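Local coordinates for protein ferulic acid esterase, AmCE1/Fae1A (Anaeromyces mucronatus, PDB 5CXU) that probably hydrolyses feruloyl esters as a feruloyl esterase of the alpha/beta-hydrolase clan, at residues L4-T9 with E242-E247; K120-F125 with A159-Y164. All blocks are in the same frame, centred on the assembly; numbering follows the deposited sequence.

Two contacts show how a single alpha/beta-hydrolase chain is tied at its margin and in its interior. From the N terminus, residues 4-9 run as a loop ahead of helix 12-15 and meet 242-247, on strand 244-248 at one border of the sheet, so contact 1 closes a loop over most of the chain. Contact 2 is nested inside it: residues 120-125, on helix 116-123 and running into helix 125-140, meet 159-164 on helix 157-168, only 34 residues further along. The centres of the contacts lie 23 Å apart, and contact 1 is at the surface whereas contact 2 is buried.

Contact 1: L4-T9 with E242-E247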
ATOM      1  N   LEU A   4      18.050  -1.112   9.324  1.00 58.13           N
ATOM      2  CA  LEU A   4      16.875  -1.970   9.365  1.00 48.08           C
ATOM      3  C   LEU A   4      17.262  -3.449   9.373  1.00 44.22           C
ATOM      4  O   LEU A   4      18.105  -3.872   8.601  1.00 49.89           O
ATOM      5  CB  LEU A   4      15.986  -1.667   8.187  1.00 43.57           C
ATOM      6  CG  LEU A   4      14.852  -2.646   7.946  1.00 43.20           C
ATOM      7  CD1 LEU A   4      13.804  -2.604   9.088  1.00 34.70           C
ATOM      8  CD2 LEU A   4      14.239  -2.310   6.633  1.00 50.52           C
ATOM      9  N   GLN A   5      16.658  -4.219  10.266  1.00 35.07           N
ATOM     10  CA  GLN A   5      16.809  -5.668  10.273  1.00 32.78           C
ATOM     11  C   GLN A   5      15.548  -6.268   9.684  1.00 25.85           C
ATOM     12  O   GLN A   5      14.523  -6.242  10.348  1.00 32.04           O
ATOM     13  CB  GLN A   5      16.983  -6.201  11.687  1.00 44.97           C
ATOM     14  CG  GLN A   5      18.301  -6.785  12.033  1.00 54.38           C
ATOM     15  CD  GLN A   5      18.218  -7.594  13.326  1.00 56.35           C
ATOM     16  OE1 GLN A   5      17.264  -7.458  14.102  1.00 59.80           O
ATOM     17  NE2 GLN A   5      19.176  -8.471  13.529  1.00 50.33           N
ATOM     18  N   ILE A   6      15.606  -6.785   8.460  1.00 24.06           N
ATOM     19  CA  ILE A   6      14.403  -7.285   7.784  1.00 22.39           C
ATOM     20  C   ILE A   6      13.988  -8.626   8.396  1.00 23.04           C
ATOM     21  O   ILE A   6      14.837  -9.521   8.548  1.00 25.91           O
ATOM     22  CB  ILE A   6      14.637  -7.448   6.292  1.00 28.19           C
ATOM     23  CG1 ILE A   6      14.744  -6.074   5.622  1.00 27.58           C
ATOM     24  CG2 ILE A   6      13.463  -8.200   5.670  1.00 30.31           C
ATOM     25  CD1 ILE A   6      13.346  -5.398   5.590  1.00 33.43           C
ATOM     26  N   SER A   7      12.724  -8.729   8.799  1.00 20.81           N
ATOM     27  CA  SER A   7      12.211 -10.015   9.341  1.00 23.02           C
ATOM     28  C   SER A   7      11.445 -10.701   8.252  1.00 23.39           C
ATOM     29  O   SER A   7      10.488 -10.134   7.715  1.00 22.52           O
ATOM     30  CB  SER A   7      11.300  -9.829  10.564  1.00 23.62           C
ATOM     31  OG  SER A   7      12.024  -9.277  11.650  1.00 25.21           O
ATOM     32  N   ASN A   8      11.811 -11.942   7.936  1.00 19.29           N
ATOM     33  CA  ASN A   8      11.082 -12.652   6.907  1.00 18.78           C
ATOM     34  C   ASN A   8       9.679 -13.016   7.334  1.00 22.68           C
ATOM     35  O   ASN A   8       8.832 -13.215   6.464  1.00 21.78           O
ATOM     36  CB  ASN A   8      11.831 -13.949   6.516  1.00 19.87           C
ATOM     37  CG  ASN A   8      13.138 -13.670   5.812  1.00 20.36           C
ATOM     38  OD1 ASN A   8      14.151 -13.454   6.473  1.00 21.85           O
ATOM     39  ND2 ASN A   8      13.123 -13.631   4.489  1.00 20.10           N
ATOM     40  N   THR A   9       9.466 -13.184   8.633  1.00 21.25           N
ATOM     41  CA  THR A   9       8.134 -13.466   9.207  1.00 22.41           C
ATOM     42  C   THR A   9       7.798 -12.396  10.262  1.00 22.08           C
ATOM     43  O   THR A   9       8.680 -11.858  10.960  1.00 24.79           O
ATOM     44  CB  THR A   9       8.094 -14.879   9.824  1.00 25.20           C
ATOM     45  OG1 THR A   9       9.134 -14.991  10.813  1.00 30.92           O
ATOM     46  CG2 THR A   9       8.338 -15.924   8.735  1.00 26.30           C
ATOM     47  N   GLU A 242      16.848   1.055  -6.257  1.00 20.91           N
ATOM     48  CA  GLU A 242      17.097   0.305  -5.029  1.00 22.38           C
ATOM     49  C   GLU A 242      15.815   0.069  -4.259  1.00 20.14           C
ATOM     50  O   GLU A 242      14.900   0.903  -4.218  1.00 21.86           O
ATOM     51  CB  GLU A 242      18.100   1.011  -4.128  1.00 24.58           C
ATOM     52  CG  GLU A 242      19.579   0.970  -4.642  1.00 31.52           C
ATOM     53  CD  GLU A 242      19.921   2.111  -5.581  1.00 32.39           C
ATOM     54  OE1 GLU A 242      18.997   2.873  -5.965  1.00 30.62           O
ATOM     55  OE2 GLU A 242      21.123   2.284  -5.905  1.00 36.29           O
ATOM     56  N   HIS A 243      15.756  -1.115  -3.681  1.00 18.90           N
ATOM     57  CA  HIS A 243      14.553  -1.477  -2.931  1.00 17.18           C
ATOM     58  C   HIS A 243      14.911  -2.613  -2.000  1.00 17.28           C
ATOM     59  O   HIS A 243      15.955  -3.294  -2.145  1.00 21.19           O
ATOM     60  CB  HIS A 243      13.423  -1.906  -3.898  1.00 19.00           C
ATOM     61  CG  HIS A 243      13.806  -3.095  -4.717  1.00 17.54           C
ATOM     62  ND1 HIS A 243      14.662  -3.013  -5.791  1.00 19.59           N
ATOM     63  CD2 HIS A 243      13.528  -4.413  -4.542  1.00 19.84           C
ATOM     64  CE1 HIS A 243      14.877  -4.235  -6.264  1.00 21.84           C
ATOM     65  NE2 HIS A 243      14.193  -5.098  -5.530  1.00 21.95           N
ATOM     66  N   ILE A 244      14.016  -2.844  -1.057  1.00 18.44           N
ATOM     67  CA  ILE A 244      14.106  -4.026  -0.188  1.00 17.77           C
ATOM     68  C   ILE A 244      13.244  -5.138  -0.821  1.00 18.83           C
ATOM     69  O   ILE A 244      12.099  -4.877  -1.195  1.00 18.05           O
ATOM     70  CB  ILE A 244      13.598  -3.685   1.225  1.00 20.42           C
ATOM     71  CG1 ILE A 244      14.518  -2.664   1.929  1.00 23.59           C
ATOM     72  CG2 ILE A 244      13.514  -4.960   2.040  1.00 22.20           C
ATOM     73  CD1 ILE A 244      13.775  -1.870   3.006  1.00 28.26           C
ATOM     74  N   TRP A 245      13.830  -6.324  -0.986  1.00 17.52           N
ATOM     75  CA  TRP A 245      13.064  -7.503  -1.432  1.00 15.60           C
ATOM     76  C   TRP A 245      13.252  -8.611  -0.411  1.00 15.38           C
ATOM     77  O   TRP A 245      14.394  -8.885   0.003  1.00 17.63           O
ATOM     78  CB  TRP A 245      13.574  -7.962  -2.814  1.00 17.81           C
ATOM     79  CG  TRP A 245      13.329  -9.387  -3.171  1.00 18.77           C
ATOM     80  CD1 TRP A 245      14.275 -10.365  -3.276  1.00 21.04           C
ATOM     81  CD2 TRP A 245      12.074  -9.994  -3.526  1.00 17.13           C
ATOM     82  NE1 TRP A 245      13.689 -11.566  -3.675  1.00 20.84           N
ATOM     83  CE2 TRP A 245      12.343 -11.354  -3.845  1.00 19.60           C
ATOM     84  CE3 TRP A 245      10.752  -9.525  -3.623  1.00 17.36           C
ATOM     85  CZ2 TRP A 245      11.337 -12.250  -4.219  1.00 19.33           C
ATOM     86  CZ3 TRP A 245       9.738 -10.420  -4.014  1.00 20.16           C
ATOM     87  CH2 TRP A 245      10.055 -11.791  -4.288  1.00 19.25           C
ATOM     88  N   PHE A 246      12.171  -9.280  -0.026  1.00 16.66           N
ATOM     89  CA  PHE A 246      12.341 -10.485   0.785  1.00 18.30           C
ATOM     90  C   PHE A 246      11.154 -11.401   0.593  1.00 17.41           C
ATOM     91  O   PHE A 246      10.069 -10.981   0.136  1.00 16.12           O
ATOM     92  CB  PHE A 246      12.535 -10.136   2.282  1.00 18.55           C
ATOM     93  CG  PHE A 246      11.306  -9.630   2.942  1.00 17.35           C
ATOM     94  CD1 PHE A 246      10.999  -8.259   2.913  1.00 19.72           C
ATOM     95  CD2 PHE A 246      10.417 -10.510   3.605  1.00 18.12           C
ATOM     96  CE1 PHE A 246       9.846  -7.774   3.559  1.00 19.79           C
ATOM     97  CE2 PHE A 246       9.260 -10.002   4.234  1.00 17.56           C
ATOM     98  CZ  PHE A 246       8.969  -8.668   4.190  1.00 18.35           C
ATOM     99  N   GLU A 247      11.380 -12.669   0.972  1.00 17.40           N
ATOM    100  CA  GLU A 247      10.375 -13.690   0.812  1.00 18.16           C
ATOM    101  C   GLU A 247       9.949 -14.232   2.151  1.00 19.00           C
ATOM    102  O   GLU A 247      10.746 -14.316   3.097  1.00 19.97           O
ATOM    103  CB  GLU A 247      10.902 -14.803  -0.084  1.00 20.16           C
ATOM    104  CG  GLU A 247      11.120 -14.315  -1.499  1.00 20.96           C
ATOM    105  CD  GLU A 247      11.648 -15.401  -2.383  1.00 25.19           C
ATOM    106  OE1 GLU A 247      12.844 -15.753  -2.234  1.00 28.17           O
ATOM    107  OE2 GLU A 247      10.855 -15.926  -3.207  1.00 25.54           O
TER
HETATM  108  O   HOH W   1      14.159 -13.193   1.650  1.00 20.93           O
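Ile6 packs against both Ile244 and Phe246 where the N-terminal loop lies along residues 244-247. Leu4 adds a methyl-to-methyl touch, CD2 against Ile244 CD1 at 3.7 Å, while Ile6 reaches the other branch of the same residue, its CD1 lying 3.6 Å from Ile244 CG2. The second branch of Ile6 is used differently: CG2 sits over one face of the Phe246 ring, 4.0 Å from its centroid and 27° off the normal, a CH-pi contact. With chi1 of Phe246 at 71°, CG lies between the backbone N and the carbonyl carbon, a first torsion that sets the ring so that the Ile6 methyl lies over one face. The carbonyl O of Asn8 approaches the ring at its edge, 3.9 Å from Phe246 CE2.

Strand 244-248 is an outermost strand of the mixed alpha/beta-hydrolase sheet, bonded through its backbone to strand 213-219. The loop runs roughly alongside it, yet forms no ladder of backbone bonds with it; helix 255-268 lies against Leu4, Ile6 and Phe246.

The direct hydrogen bond across the contact is at the Asn8 end. Asn8 ND2 donates to Glu247 O at 2.8 Å, almost straight at 175°, with the acceptor in the amide plane and the donor in the carbonyl plane. A water takes a 2.9 Å bond from Glu247 N and a weak one from Asn8 ND2.

Contact 2: K120-F125 with A159-Y164; sequences KGYDNF and ARTSLY
Asp123 and Arg160 form the salt bridge between these two helical segments. Arg160 NH2 donates to Asp123 OD1 at 2.8 Å with an N-H...O angle of 162°, meeting the syn lone pair of that oxygen. Carboxylate and guanidinium are nearly coplanar, 12° apart, and the acid comes in at the guanidinium edge, so the contact is in plane but made through one nitrogen and one oxygen.

Two waters widen this grip. One donates to Asp123 OD1 and to Thr161 OG1 and accepts from Arg160 NE, 2.9 Å away; the other donates to Asp123 OD2 and accepts from Arg160 NH2. Both lie at the guanidinium edge. Each carboxylate oxygen accepts a hydrogen bond from a water, and OD1 also takes the arginine N-H, surroundings that would probably keep the acid ionised. The arginine extends from its helix with CG anti to the backbone N (chi1 159°) and then bends at chi3, which brings the guanidinium across to Asp123. Its remaining nitrogen, NH1, is held by Pro183 O.

Beside the ion pair, Thr161 fits against Tyr122. Its OG1 lies at the ring edge, near the ring plane, 3.7 Å from Tyr122 CD2, while CG2 packs 3.6 Å from Tyr122 O. Thr161 OG1 is also hydrogen-bonded to Met157 O, one turn back in its own helix. Phe125 CD2 and Thr161 CG2 are a looser pair at 4.3 Å.

Met157 lies in a GxSxG sequence (Gly154, Ser156, Gly158) consistent with the nucleophile elbow of this clan, and helix 157-168 starts within it. The contact packs helix 116-123 and Phe125 of helix 125-140 against that helix, with Phe125 and Thr161 also touching Leu62 of strand 58-62, and Ala159 and Leu163 lying on strand 175-179.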
ATOM      1  N   LYS A 120      -8.189  -2.193 -15.272  1.00 22.32           N
ATOM      2  CA  LYS A 120      -8.145  -0.760 -15.673  1.00 23.30           C
ATOM      3  C   LYS A 120      -8.681   0.170 -14.588  1.00 22.11           C
ATOM      4  O   LYS A 120      -8.219   1.307 -14.447  1.00 24.47           O
ATOM      5  CB  LYS A 120      -8.936  -0.521 -16.980  1.00 27.51           C
ATOM      6  CG  LYS A 120      -8.282  -1.205 -18.184  1.00 38.77           C
ATOM      7  CD  LYS A 120      -8.675  -0.545 -19.513  1.00 45.57           C
ATOM      8  CE  LYS A 120      -7.818  -1.061 -20.681  1.00 50.60           C
ATOM      9  NZ  LYS A 120      -8.020  -0.294 -21.962  1.00 56.76           N
ATOM     10  N   GLY A 121      -9.665  -0.278 -13.821  1.00 21.76           N
ATOM     11  CA  GLY A 121     -10.169   0.555 -12.750  1.00 20.25           C
ATOM     12  C   GLY A 121      -9.173   0.723 -11.602  1.00 18.80           C
ATOM     13  O   GLY A 121      -9.174   1.761 -10.920  1.00 19.82           O
ATOM     14  N   TYR A 122      -8.346  -0.291 -11.373  1.00 17.66           N
ATOM     15  CA  TYR A 122      -7.247  -0.127 -10.424  1.00 17.42           C
ATOM     16  C   TYR A 122      -6.209   0.834 -11.015  1.00 18.36           C
ATOM     17  O   TYR A 122      -5.671   1.689 -10.291  1.00 20.24           O
ATOM     18  CB  TYR A 122      -6.582  -1.485 -10.093  1.00 18.14           C
ATOM     19  CG  TYR A 122      -7.257  -2.238  -9.001  1.00 20.04           C
ATOM     20  CD1 TYR A 122      -8.508  -2.837  -9.203  1.00 18.94           C
ATOM     21  CD2 TYR A 122      -6.637  -2.402  -7.750  1.00 19.74           C
ATOM     22  CE1 TYR A 122      -9.144  -3.544  -8.172  1.00 21.41           C
ATOM     23  CE2 TYR A 122      -7.274  -3.104  -6.715  1.00 20.47           C
ATOM     24  CZ  TYR A 122      -8.520  -3.681  -6.940  1.00 21.48           C
ATOM     25  OH  TYR A 122      -9.147  -4.370  -5.966  1.00 26.76           O
ATOM     26  N   ASP A 123      -5.909   0.694 -12.305  1.00 19.28           N
ATOM     27  CA  ASP A 123      -4.918   1.605 -12.927  1.00 20.59           C
ATOM     28  C   ASP A 123      -5.385   3.057 -12.808  1.00 24.43           C
ATOM     29  O   ASP A 123      -4.584   3.965 -12.629  1.00 23.66           O
ATOM     30  CB  ASP A 123      -4.687   1.291 -14.386  1.00 22.00           C
ATOM     31  CG  ASP A 123      -4.301  -0.173 -14.629  1.00 27.03           C
ATOM     32  OD1 ASP A 123      -3.736  -0.787 -13.700  1.00 26.59           O
ATOM     33  OD2 ASP A 123      -4.594  -0.667 -15.747  1.00 27.65           O
ATOM     34  N   ASN A 124      -6.696   3.260 -12.888  1.00 20.29           N
ATOM     35  CA  ASN A 124      -7.223   4.630 -12.793  1.00 19.68           C
ATOM     36  C   ASN A 124      -7.218   5.213 -11.370  1.00 19.58           C
ATOM     37  O   ASN A 124      -7.469   6.444 -11.160  1.00 19.64           O
ATOM     38  CB  ASN A 124      -8.649   4.635 -13.368  1.00 20.01           C
ATOM     39  CG  ASN A 124      -9.071   6.014 -13.842  1.00 25.14           C
ATOM     40  OD1 ASN A 124      -8.331   6.703 -14.565  1.00 28.73           O
ATOM     41  ND2 ASN A 124     -10.287   6.443 -13.435  1.00 27.06           N
ATOM     42  N   PHE A 125      -6.923   4.364 -10.399  1.00 19.33           N
ATOM     43  CA  PHE A 125      -6.879   4.825  -9.026  1.00 18.52           C
ATOM     44  C   PHE A 125      -5.797   5.922  -8.856  1.00 18.87           C
ATOM     45  O   PHE A 125      -5.920   6.759  -7.959  1.00 20.96           O
ATOM     46  CB  PHE A 125      -6.614   3.683  -8.045  1.00 18.14           C
ATOM     47  CG  PHE A 125      -6.644   4.122  -6.613  1.00 18.94           C
ATOM     48  CD1 PHE A 125      -7.873   4.406  -5.979  1.00 19.46           C
ATOM     49  CD2 PHE A 125      -5.425   4.281  -5.908  1.00 17.19           C
ATOM     50  CE1 PHE A 125      -7.904   4.837  -4.658  1.00 18.41           C
ATOM     51  CE2 PHE A 125      -5.434   4.726  -4.609  1.00 17.08           C
ATOM     52  CZ  PHE A 125      -6.654   5.034  -3.966  1.00 17.70           C
ATOM     53  N   ALA A 159      -1.033  -3.895  -4.369  1.00 15.41           N
ATOM     54  CA  ALA A 159       0.413  -3.762  -4.402  1.00 15.51           C
ATOM     55  C   ALA A 159       0.960  -3.406  -5.799  1.00 16.94           C
ATOM     56  O   ALA A 159       1.942  -2.648  -5.926  1.00 17.04           O
ATOM     57  CB  ALA A 159       1.028  -5.056  -3.910  1.00 14.27           C
ATOM     58  N   ARG A 160       0.387  -3.985  -6.836  1.00 17.46           N
ATOM     59  CA  ARG A 160       0.776  -3.616  -8.202  1.00 16.76           C
ATOM     60  C   ARG A 160       0.503  -2.115  -8.386  1.00 16.91           C
ATOM     61  O   ARG A 160       1.314  -1.382  -8.943  1.00 17.35           O
ATOM     62  CB  ARG A 160       0.047  -4.478  -9.239  1.00 18.78           C
ATOM     63  CG  ARG A 160       0.010  -3.864 -10.591  1.00 26.17           C
ATOM     64  CD  ARG A 160      -0.679  -4.722 -11.647  1.00 20.42           C
ATOM     65  NE  ARG A 160      -1.591  -3.907 -12.406  1.00 22.21           N
ATOM     66  CZ  ARG A 160      -2.178  -4.303 -13.523  1.00 23.20           C
ATOM     67  NH1 ARG A 160      -1.936  -5.514 -14.006  1.00 22.16           N
ATOM     68  NH2 ARG A 160      -2.971  -3.468 -14.191  1.00 23.40           N
ATOM     69  N   THR A 161      -0.659  -1.680  -7.916  1.00 17.63           N
ATOM     70  CA  THR A 161      -1.065  -0.291  -8.068  1.00 18.98           C
ATOM     71  C   THR A 161      -0.154   0.615  -7.238  1.00 18.16           C
ATOM     72  O   THR A 161       0.228   1.715  -7.714  1.00 18.68           O
ATOM     73  CB  THR A 161      -2.541  -0.120  -7.670  1.00 18.13           C
ATOM     74  OG1 THR A 161      -3.327  -0.985  -8.501  1.00 19.10           O
ATOM     75  CG2 THR A 161      -3.016   1.329  -7.838  1.00 18.12           C
ATOM     76  N   SER A 162       0.268   0.160  -6.054  1.00 17.80           N
ATOM     77  CA  SER A 162       1.193   0.966  -5.248  0.82 16.57           C
ATOM     78  C   SER A 162       2.521   1.138  -5.964  1.00 19.88           C
ATOM     79  O   SER A 162       3.092   2.228  -5.989  1.00 19.31           O
ATOM     80  CB  SER A 162       1.439   0.354  -3.862  0.82 18.63           C
ATOM     81  OG  SER A 162       0.245   0.313  -3.129  0.82 17.57           O
ATOM     82  N   LEU A 163       3.033   0.064  -6.560  1.00 17.69           N
ATOM     83  CA  LEU A 163       4.292   0.172  -7.301  1.00 19.09           C
ATOM     84  C   LEU A 163       4.163   1.102  -8.492  1.00 21.11           C
ATOM     85  O   LEU A 163       5.037   1.955  -8.739  1.00 20.75           O
ATOM     86  CB  LEU A 163       4.755  -1.186  -7.825  1.00 20.65           C
ATOM     87  CG  LEU A 163       5.479  -2.006  -6.787  1.00 20.98           C
ATOM     88  CD1 LEU A 163       5.650  -3.455  -7.286  1.00 22.30           C
ATOM     89  CD2 LEU A 163       6.849  -1.406  -6.312  1.00 19.95           C
ATOM     90  N   TYR A 164       3.078   0.936  -9.248  1.00 18.38           N
ATOM     91  CA  TYR A 164       2.840   1.767 -10.424  1.00 22.36           C
ATOM     92  C   TYR A 164       2.788   3.251 -10.061  1.00 23.76           C
ATOM     93  O   TYR A 164       3.519   4.085 -10.633  1.00 22.65           O
ATOM     94  CB  TYR A 164       1.533   1.326 -11.072  1.00 20.12           C
ATOM     95  CG  TYR A 164       1.140   2.160 -12.263  1.00 28.08           C
ATOM     96  CD1 TYR A 164       1.943   2.196 -13.396  1.00 33.32           C
ATOM     97  CD2 TYR A 164      -0.049   2.850 -12.269  1.00 32.00           C
ATOM     98  CE1 TYR A 164       1.575   2.956 -14.507  1.00 35.89           C
ATOM     99  CE2 TYR A 164      -0.431   3.615 -13.383  1.00 37.14           C
ATOM    100  CZ  TYR A 164       0.387   3.654 -14.484  1.00 38.50           C
ATOM    101  OH  TYR A 164       0.010   4.403 -15.587  1.00 45.76           O
TER
HETATM  102  O   HOH W   2      -2.471  -1.340 -11.253  1.00 24.08           O
HETATM  103  O   HOH W   3      -4.659  -3.223 -16.678  1.00 36.60           O